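PDB 6D97: aldehyde dehydrogenase 12 from Zea mays, which oxidises L-glutamate gamma-semialdehyde to glutamate with NAD+, the last step of proline catabolism in plants. Local coordinates for residues G96-L101 with E105-Y110; I113-A118 with N158-Q163; L206-G211 with L522-H527. All coordinates share one frame; numbering follows the deposited sequence.

Interaction 1: residues G96-L101 with E105-Y110; sequences GLHNPL and ERYLMY
The loop that leads into helix 105-121 folds back on the first turns of that helix, where H98 meets both R106 and Y107, flanked by contacts from L97 and P100. The NE-H of R106 donates to ND1 of H98 over 2.8 Å, with an N-H...N angle of 157°. The bond lies close to the guanidinium plane but is tilted somewhat from the imidazole plane, the two groups being turned well out of a common plane. ND1 therefore acts as an acceptor, while NE2 of H98 bonds to the carbonyl of Y214, consistent with a neutral ring protonated at NE2. With chi1 at 62°, CG of H98 sits between its backbone N and carbonyl carbon, and the ring reaches across to the helix. Its CD2 edge meets the face of Y107 in a T-shaped stack, the planes 75° apart and CD2 3.5 Å from CZ of Y107. The guanidinium is covered over one face by L97, whose CB is 3.4 Å from NH2 of R106; the same NH2 forms a salt bridge with D247. Farther along the loop, CD of P100 packs 3.2 Å from OH of Y107. N99 turns the chain here: its OD1 accepts from the backbone N of L101 at 2.9 Å, an Asx turn, while its ND2 bonds to the carbonyl of H95 and to that of G479 in a neighbouring subunit. Around the contact, Y107 rests on helix 163-167, P100 packs on strand 180-187 and on P174 of another subunit, and Y110 lies against helix 203-214.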
loop_
_atom_site.group_PDB
_atom_site.type_symbol
_atom_site.label_atom_id
_atom_site.label_comp_id
_atom_site.label_asym_id
_atom_site.label_seq_id
_atom_site.Cartn_x
_atom_site.Cartn_y
_atom_site.Cartn_z
ATOM N N GLY A 96 -8.815 -9.293 -21.754
ATOM C CA GLY A 96 -9.827 -9.632 -20.776
ATOM C C GLY A 96 -11.246 -9.304 -21.202
ATOM O O GLY A 96 -11.504 -8.598 -22.179
ATOM N N LEU A 97 -12.195 -9.861 -20.442
ATOM C CA LEU A 97 -13.575 -9.403 -20.538
ATOM C C LEU A 97 -13.691 -7.963 -20.070
ATOM O O LEU A 97 -14.573 -7.226 -20.524
ATOM C CB LEU A 97 -14.497 -10.308 -19.717
ATOM C CG LEU A 97 -14.534 -11.784 -20.108
ATOM C CD1 LEU A 97 -15.612 -12.529 -19.345
ATOM C CD2 LEU A 97 -14.769 -11.898 -21.600
ATOM N N HIS A 98 -12.809 -7.552 -19.162
ATOM C CA HIS A 98 -12.667 -6.165 -18.751
ATOM C C HIS A 98 -11.284 -6.002 -18.137
ATOM O O HIS A 98 -10.623 -6.980 -17.781
ATOM C CB HIS A 98 -13.760 -5.750 -17.759
ATOM C CG HIS A 98 -13.735 -6.520 -16.474
ATOM N ND1 HIS A 98 -14.501 -7.647 -16.263
ATOM C CD2 HIS A 98 -13.028 -6.329 -15.336
ATOM C CE1 HIS A 98 -14.274 -8.113 -15.049
ATOM N NE2 HIS A 98 -13.379 -7.334 -14.467
ATOM N N ASN A 99 -10.854 -4.753 -18.022
ATOM C CA ASN A 99 -9.592 -4.423 -17.377
ATOM C C ASN A 99 -9.735 -3.013 -16.817
ATOM O O ASN A 99 -10.785 -2.389 -17.026
ATOM C CB ASN A 99 -8.419 -4.561 -18.357
ATOM C CG ASN A 99 -8.577 -3.713 -19.597
ATOM O OD1 ASN A 99 -8.666 -2.489 -19.517
ATOM N ND2 ASN A 99 -8.559 -4.359 -20.761
ATOM N N PRO A 100 -8.744 -2.473 -16.093
ATOM C CA PRO A 100 -8.933 -1.144 -15.486
ATOM C C PRO A 100 -9.289 -0.035 -16.465
ATOM O O PRO A 100 -9.754 1.019 -16.018
ATOM C CB PRO A 100 -7.581 -0.875 -14.814
ATOM C CG PRO A 100 -7.078 -2.207 -14.460
ATOM C CD PRO A 100 -7.514 -3.114 -15.585
ATOM N N LEU A 101 -9.098 -0.227 -17.771
ATOM C CA LEU A 101 -9.406 0.806 -18.751
ATOM C C LEU A 101 -10.542 0.443 -19.698
ATOM O O LEU A 101 -10.965 1.299 -20.483
ATOM C CB LEU A 101 -8.158 1.138 -19.585
ATOM C CG LEU A 101 -6.978 1.752 -18.833
ATOM C CD1 LEU A 101 -5.865 2.142 -19.803
ATOM C CD2 LEU A 101 -7.424 2.947 -18.007
ATOM N N GLU A 105 -17.381 -0.866 -15.883
ATOM C CA GLU A 105 -18.659 -1.119 -15.232
ATOM C C GLU A 105 -18.833 -2.589 -14.873
ATOM O O GLU A 105 -19.687 -2.913 -14.044
ATOM C CB GLU A 105 -19.816 -0.637 -16.122
ATOM C CG GLU A 105 -20.085 -1.474 -17.369
ATOM C CD GLU A 105 -19.113 -1.182 -18.509
ATOM O OE1 GLU A 105 -18.344 -0.198 -18.406
ATOM O OE2 GLU A 105 -19.116 -1.939 -19.507
ATOM N N ARG A 106 -18.030 -3.480 -15.463
ATOM C CA ARG A 106 -18.093 -4.892 -15.101
ATOM C C ARG A 106 -17.536 -5.144 -13.704
ATOM O O ARG A 106 -17.947 -6.108 -13.047
ATOM C CB ARG A 106 -17.354 -5.741 -16.133
ATOM C CG ARG A 106 -18.136 -5.968 -17.416
ATOM C CD ARG A 106 -17.338 -6.796 -18.417
ATOM N NE ARG A 106 -16.785 -8.018 -17.831
ATOM C CZ ARG A 106 -17.435 -9.175 -17.735
ATOM N NH1 ARG A 106 -18.679 -9.281 -18.180
ATOM N NH2 ARG A 106 -16.838 -10.226 -17.189
ATOM N N TYR A 107 -16.600 -4.309 -13.239
ATOM C CA TYR A 107 -16.182 -4.385 -11.841
ATOM C C TYR A 107 -17.359 -4.131 -10.912
ATOM O O TYR A 107 -17.520 -4.817 -9.896
ATOM C CB TYR A 107 -15.076 -3.376 -11.544
ATOM C CG TYR A 107 -13.746 -3.636 -12.204
ATOM C CD1 TYR A 107 -12.951 -4.709 -11.822
ATOM C CD2 TYR A 107 -13.266 -2.775 -13.183
ATOM C CE1 TYR A 107 -11.726 -4.928 -12.414
ATOM C CE2 TYR A 107 -12.049 -2.986 -13.787
ATOM C CZ TYR A 107 -11.282 -4.065 -13.400
ATOM O OH TYR A 107 -10.060 -4.281 -13.989
ATOM N N LEU A 108 -18.192 -3.140 -11.245
ATOM C CA LEU A 108 -19.355 -2.832 -10.419
ATOM C C LEU A 108 -20.378 -3.957 -10.460
ATOM O O LEU A 108 -21.010 -4.262 -9.442
ATOM C CB LEU A 108 -19.989 -1.522 -10.879
ATOM C CG LEU A 108 -19.022 -0.345 -10.816
ATOM C CD1 LEU A 108 -19.736 0.977 -11.079
ATOM C CD2 LEU A 108 -18.330 -0.354 -9.469
ATOM N N MET A 109 -20.561 -4.570 -11.634
ATOM C CA MET A 109 -21.507 -5.673 -11.770
ATOM C C MET A 109 -21.142 -6.825 -10.851
ATOM O O MET A 109 -22.015 -7.440 -10.232
ATOM C CB MET A 109 -21.546 -6.150 -13.221
ATOM C CG MET A 109 -22.482 -7.320 -13.488
ATOM S SD MET A 109 -22.363 -7.866 -15.204
ATOM C CE MET A 109 -20.735 -8.616 -15.227
ATOM N N TYR A 110 -19.854 -7.135 -10.750
ATOM C CA TYR A 110 -19.472 -8.258 -9.912
ATOM C C TYR A 110 -19.519 -7.895 -8.437
ATOM O O TYR A 110 -19.645 -8.784 -7.587
ATOM C CB TYR A 110 -18.099 -8.768 -10.322
ATOM C CG TYR A 110 -18.216 -9.811 -11.391
ATOM C CD1 TYR A 110 -18.562 -11.113 -11.069
ATOM C CD2 TYR A 110 -18.022 -9.494 -12.723
ATOM C CE1 TYR A 110 -18.688 -12.077 -12.037
ATOM C CE2 TYR A 110 -18.142 -10.450 -13.700
ATOM C CZ TYR A 110 -18.476 -11.739 -13.353
ATOM O OH TYR A 110 -18.599 -12.691 -14.334
#

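Interaction 2: residues I113-A118 with N158-Q163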
loop_
_atom_site.group_PDB
_atom_site.type_symbol
_atom_site.label_atom_id
_atom_site.label_comp_id
_atom_site.label_asym_id
_atom_site.label_seq_id
_atom_site.Cartn_x
_atom_site.Cartn_y
_atom_site.Cartn_z
ATOM N N ILE A 113 -23.222 -8.739 -8.119
ATOM C CA ILE A 113 -23.408 -10.190 -8.140
ATOM C C ILE A 113 -22.980 -10.796 -6.812
ATOM O O ILE A 113 -23.688 -11.623 -6.225
ATOM C CB ILE A 113 -22.631 -10.814 -9.312
ATOM C CG1 ILE A 113 -23.255 -10.402 -10.642
ATOM C CG2 ILE A 113 -22.591 -12.329 -9.174
ATOM C CD1 ILE A 113 -22.361 -10.684 -11.824
ATOM N N SER A 114 -21.816 -10.376 -6.311
ATOM C CA SER A 114 -21.317 -10.905 -5.046
ATOM C C SER A 114 -22.252 -10.563 -3.893
ATOM O O SER A 114 -22.413 -11.359 -2.960
ATOM C CB SER A 114 -19.912 -10.368 -4.774
ATOM O OG SER A 114 -19.023 -10.709 -5.825
ATOM N N ALA A 115 -22.878 -9.384 -3.937
ATOM C CA ALA A 115 -23.794 -8.992 -2.871
ATOM C C ALA A 115 -25.043 -9.862 -2.882
ATOM O O ALA A 115 -25.485 -10.350 -1.835
ATOM C CB ALA A 115 -24.162 -7.514 -3.006
ATOM N N LYS A 116 -25.628 -10.064 -4.067
ATOM C CA LYS A 116 -26.799 -10.925 -4.182
ATOM C C LYS A 116 -26.471 -12.357 -3.784
ATOM O O LYS A 116 -27.256 -13.010 -3.088
ATOM C CB LYS A 116 -27.349 -10.875 -5.609
ATOM C CG LYS A 116 -28.117 -9.604 -5.945
ATOM C CD LYS A 116 -28.549 -9.603 -7.398
ATOM C CE LYS A 116 -28.001 -8.392 -8.117
ATOM N NZ LYS A 116 -27.284 -8.757 -9.373
ATOM N N ALA A 117 -25.306 -12.858 -4.206
ATOM C CA ALA A 117 -24.921 -14.226 -3.875
ATOM C C ALA A 117 -24.642 -14.383 -2.385
ATOM O O ALA A 117 -25.050 -15.379 -1.777
ATOM C CB ALA A 117 -23.704 -14.644 -4.698
ATOM N N ALA A 118 -23.947 -13.413 -1.780
ATOM C CA ALA A 118 -23.671 -13.481 -0.348
ATOM C C ALA A 118 -24.960 -13.500 0.465
ATOM O O ALA A 118 -25.054 -14.212 1.472
ATOM C CB ALA A 118 -22.789 -12.307 0.081
ATOM N N ASN A 158 -17.018 -9.836 1.265
ATOM C CA ASN A 158 -15.854 -8.964 1.161
ATOM C C ASN A 158 -15.759 -8.256 -0.182
ATOM O O ASN A 158 -14.959 -7.324 -0.316
ATOM C CB ASN A 158 -14.568 -9.757 1.404
ATOM C CG ASN A 158 -14.421 -10.200 2.844
ATOM O OD1 ASN A 158 -15.084 -9.675 3.739
ATOM N ND2 ASN A 158 -13.542 -11.163 3.076
ATOM N N PHE A 159 -16.551 -8.654 -1.169
ATOM C CA PHE A 159 -16.420 -8.096 -2.506
ATOM C C PHE A 159 -17.761 -7.603 -3.016
ATOM O O PHE A 159 -18.121 -7.790 -4.181
ATOM C CB PHE A 159 -15.771 -9.110 -3.441
ATOM C CG PHE A 159 -14.389 -9.485 -3.007
ATOM C CD1 PHE A 159 -13.333 -8.617 -3.221
ATOM C CD2 PHE A 159 -14.151 -10.670 -2.333
ATOM C CE1 PHE A 159 -12.062 -8.929 -2.798
ATOM C CE2 PHE A 159 -12.876 -10.993 -1.911
ATOM C CZ PHE A 159 -11.830 -10.118 -2.144
ATOM N N CYS A 160 -18.502 -6.943 -2.132
ATOM C CA CYS A 160 -19.708 -6.211 -2.476
ATOM C C CYS A 160 -19.361 -4.763 -2.810
ATOM O O CYS A 160 -18.245 -4.291 -2.572
ATOM C CB CYS A 160 -20.715 -6.261 -1.327
ATOM S SG CYS A 160 -21.192 -7.919 -0.789
ATOM N N GLY A 161 -20.341 -4.056 -3.368
ATOM C CA GLY A 161 -20.170 -2.643 -3.671
ATOM C C GLY A 161 -18.993 -2.390 -4.594
ATOM O O GLY A 161 -18.915 -2.920 -5.707
ATOM N N ASP A 162 -18.060 -1.565 -4.122
ATOM C CA ASP A 162 -16.903 -1.150 -4.906
ATOM C C ASP A 162 -15.689 -2.050 -4.711
ATOM O O ASP A 162 -14.638 -1.776 -5.301
ATOM C CB ASP A 162 -16.508 0.291 -4.553
ATOM C CG ASP A 162 -17.554 1.312 -4.962
ATOM O OD1 ASP A 162 -17.904 1.373 -6.159
ATOM O OD2 ASP A 162 -18.024 2.058 -4.079
ATOM N N GLN A 163 -15.794 -3.108 -3.904
ATOM C CA GLN A 163 -14.592 -3.840 -3.508
ATOM C C GLN A 163 -13.965 -4.629 -4.653
ATOM O O GLN A 163 -12.761 -4.902 -4.607
ATOM C CB GLN A 163 -14.898 -4.763 -2.325
ATOM C CG GLN A 163 -15.154 -4.017 -1.010
ATOM C CD GLN A 163 -13.932 -3.256 -0.490
ATOM O OE1 GLN A 163 -12.828 -3.374 -1.026
ATOM N NE2 GLN A 163 -14.133 -2.473 0.564
#
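A helix meets a turn here: the backbones of helix 105-121 and the loop between helices 142-157 and 163-167 come within 5.0 Å at the CA atoms of A115 and C160. The loop closes in a type II' beta turn from C160 to Q163, with G161 at positive phi and the N of Q163 bonded to the carbonyl O of C160 at 3.0 Å. No hydrogen bond crosses between the segments, so the join is one of close packing. S114 meets the backbone of F159, its CB 3.2 Å from F159 O. Its hydroxyl is engaged elsewhere, with the carbonyl of Y110 in the preceding helical turn and the hydroxyl of Y214. The ring of F159 turns off the helix and meets the rings of F155 and Y214. Around the turn, N158 OD1 accepts from D162 N of a neighbouring subunit, and D162 N donates to N158 OD1 of that subunit in return, which places this packing beside a subunit interface. C160 carries its sulfur anti to the carbonyl carbon (chi1 -57°), which directs it onto the helix at A115: SG lies 3.5 Å from CA and 3.7 Å from CB of that alanine.

Interaction 3: residues L206-G211 with L522-H527; sequences LLQLMG and LVWSCH
W524 and Q208 meet through one hydrogen bond: the indole NE1 donates to OE1 of Q208 at 3.1 Å, with an N-H...O angle of 144°. The donor lies in the carbonyl plane of the amide, with a C=O...N angle of 156°, whereas the oxygen is tilted 24° from the indole plane. The two side chains cross at about a right angle. Q208 bends at chi2, which swings its amide toward the tryptophan, and CG1 of V523 packs 4.1 Å from OE1. One turn on in helix 203-214, the backbone of G211 comes close to the indole, its C atom 3.4 Å from CD1 of W524. The absence of a side chain at G211 permits this approach, since a CB would point at the ring. In the next shell, NE2 of Q208 donates to the carbonyl of G513, so both ends of the amide are held and its orientation is fixed. L271 of strand 269-273 touches Q208, V523 and W524, joining the contact to the parallel sheet of the Rossmann-type domain. The carbonyl of W524 accepts from N217, just after helix 203-214. The side chain of Q208 lies about 6 Å from that of T196, an NAD-binding residue, and about 12 Å from the bound cofactor. The chemistry is thus that of a buried polar pair: the indole N-H finds its acceptor inside the protein, in a bond between two uncharged groups.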
loop_
_atom_site.group_PDB
_atom_site.type_symbol
_atom_site.label_atom_id
_atom_site.label_comp_id
_atom_site.label_asym_id
_atom_site.label_seq_id
_atom_site.Cartn_x
_atom_site.Cartn_y
_atom_site.Cartn_z
ATOM N N LEU A 206 -15.273 -21.969 -5.752
ATOM C CA LEU A 206 -16.006 -20.703 -5.773
ATOM C C LEU A 206 -15.068 -19.514 -5.607
ATOM O O LEU A 206 -15.190 -18.514 -6.325
ATOM C CB LEU A 206 -17.079 -20.682 -4.683
ATOM C CG LEU A 206 -17.764 -19.328 -4.459
ATOM C CD1 LEU A 206 -18.585 -18.933 -5.676
ATOM C CD2 LEU A 206 -18.626 -19.331 -3.206
ATOM N N LEU A 207 -14.122 -19.608 -4.669
ATOM C CA LEU A 207 -13.257 -18.469 -4.373
ATOM C C LEU A 207 -12.288 -18.190 -5.516
ATOM O O LEU A 207 -11.989 -17.026 -5.810
ATOM C CB LEU A 207 -12.499 -18.711 -3.068
ATOM C CG LEU A 207 -13.147 -18.197 -1.778
ATOM C CD1 LEU A 207 -14.553 -18.740 -1.594
ATOM C CD2 LEU A 207 -12.282 -18.526 -0.568
ATOM N N GLN A 208 -11.785 -19.238 -6.174
ATOM C CA GLN A 208 -10.920 -19.022 -7.329
ATOM C C GLN A 208 -11.729 -18.596 -8.548
ATOM O O GLN A 208 -11.259 -17.790 -9.361
ATOM C CB GLN A 208 -10.103 -20.282 -7.632
ATOM C CG GLN A 208 -9.215 -20.757 -6.486
ATOM C CD GLN A 208 -7.973 -19.901 -6.290
ATOM O OE1 GLN A 208 -7.822 -18.845 -6.906
ATOM N NE2 GLN A 208 -7.068 -20.362 -5.429
ATOM N N LEU A 209 -12.947 -19.129 -8.694
ATOM C CA LEU A 209 -13.811 -18.727 -9.802
ATOM C C LEU A 209 -14.118 -17.238 -9.745
ATOM O O LEU A 209 -13.967 -16.524 -10.744
ATOM C CB LEU A 209 -15.110 -19.535 -9.786
ATOM C CG LEU A 209 -16.200 -19.056 -10.744
ATOM C CD1 LEU A 209 -15.766 -19.305 -12.179
ATOM C CD2 LEU A 209 -17.518 -19.750 -10.446
ATOM N N MET A 210 -14.545 -16.747 -8.575
ATOM C CA MET A 210 -14.865 -15.329 -8.448
ATOM C C MET A 210 -13.620 -14.469 -8.599
ATOM O O MET A 210 -13.671 -13.410 -9.234
ATOM C CB MET A 210 -15.556 -15.047 -7.113
ATOM C CG MET A 210 -16.842 -15.838 -6.914
ATOM S SD MET A 210 -18.021 -15.646 -8.273
ATOM C CE MET A 210 -18.318 -13.878 -8.232
ATOM N N GLY A 211 -12.494 -14.906 -8.026
ATOM C CA GLY A 211 -11.253 -14.165 -8.191
ATOM C C GLY A 211 -10.873 -13.991 -9.647
ATOM O O GLY A 211 -10.523 -12.892 -10.086
ATOM N N LEU A 522 -2.641 -11.599 -7.057
ATOM C CA LEU A 522 -1.456 -12.362 -7.445
ATOM C C LEU A 522 -1.807 -13.459 -8.442
ATOM O O LEU A 522 -1.111 -13.648 -9.447
ATOM C CB LEU A 522 -0.792 -12.965 -6.206
ATOM C CG LEU A 522 0.163 -14.129 -6.481
ATOM C CD1 LEU A 522 1.496 -13.597 -6.995
ATOM C CD2 LEU A 522 0.352 -14.999 -5.249
ATOM N N VAL A 523 -2.896 -14.178 -8.190
ATOM C CA VAL A 523 -3.203 -15.366 -8.976
ATOM C C VAL A 523 -3.838 -15.000 -10.312
ATOM O O VAL A 523 -3.563 -15.638 -11.334
ATOM C CB VAL A 523 -4.103 -16.309 -8.155
ATOM C CG1 VAL A 523 -4.644 -17.424 -9.022
ATOM C CG2 VAL A 523 -3.324 -16.892 -6.985
ATOM N N TRP A 524 -4.683 -13.969 -10.338
ATOM C CA TRP A 524 -5.581 -13.741 -11.463
ATOM C C TRP A 524 -5.297 -12.463 -12.238
ATOM O O TRP A 524 -6.105 -12.075 -13.088
ATOM C CB TRP A 524 -7.028 -13.754 -10.976
ATOM C CG TRP A 524 -7.428 -15.118 -10.547
ATOM C CD1 TRP A 524 -7.857 -15.506 -9.307
ATOM C CD2 TRP A 524 -7.393 -16.299 -11.351
ATOM N NE1 TRP A 524 -8.110 -16.857 -9.301
ATOM C CE2 TRP A 524 -7.834 -17.367 -10.543
ATOM C CE3 TRP A 524 -7.043 -16.558 -12.683
ATOM C CZ2 TRP A 524 -7.931 -18.670 -11.021
ATOM C CZ3 TRP A 524 -7.138 -17.848 -13.155
ATOM C CH2 TRP A 524 -7.582 -18.890 -12.326
ATOM N N SER A 525 -4.170 -11.808 -11.982
ATOM C CA SER A 525 -3.774 -10.671 -12.795
ATOM C C SER A 525 -2.256 -10.616 -12.855
ATOM O O SER A 525 -1.551 -11.277 -12.087
ATOM C CB SER A 525 -4.348 -9.356 -12.254
ATOM O OG SER A 525 -3.760 -9.006 -11.015
ATOM N N CYS A 526 -1.763 -9.826 -13.800
ATOM C CA CYS A 526 -0.346 -9.554 -13.948
ATOM C C CYS A 526 -0.147 -8.049 -13.992
ATOM O O CYS A 526 -1.091 -7.284 -14.201
ATOM C CB CYS A 526 0.229 -10.205 -15.212
ATOM S SG CYS A 526 -0.594 -9.719 -16.742
ATOM N N HIS A 527 1.093 -7.625 -13.782
ATOM C CA HIS A 527 1.406 -6.205 -13.837
ATOM C C HIS A 527 1.470 -5.737 -15.285
ATOM O O HIS A 527 2.067 -6.401 -16.138
ATOM C CB HIS A 527 2.729 -5.910 -13.136
ATOM C CG HIS A 527 3.075 -4.455 -13.103
ATOM N ND1 HIS A 527 2.727 -3.631 -12.054
ATOM C CD2 HIS A 527 3.716 -3.669 -14.000
ATOM C CE1 HIS A 527 3.150 -2.404 -12.301
ATOM N NE2 HIS A 527 3.750 -2.399 -13.477
#

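In the fold
Following the chain from the N terminus, interaction 1 closes a very short loop at the start of helix 105-121. Interaction 2 opens farther along the same helix and closes some 40 residues later, past helices 124-137 and 142-157. Interaction 3 opens afterwards and spans over 300 residues, bringing the last helix and the start of strand 526-533 back to helix 203-214. The three follow in series, none nested or crossed. They nevertheless adjoin in space: L108 packs on D162, and the methyl of M210 lies near both Y110 and S114. Together they tie the helical layer, the cofactor-binding sheet and the C-terminal strand, beside subunit interfaces of the tetramer.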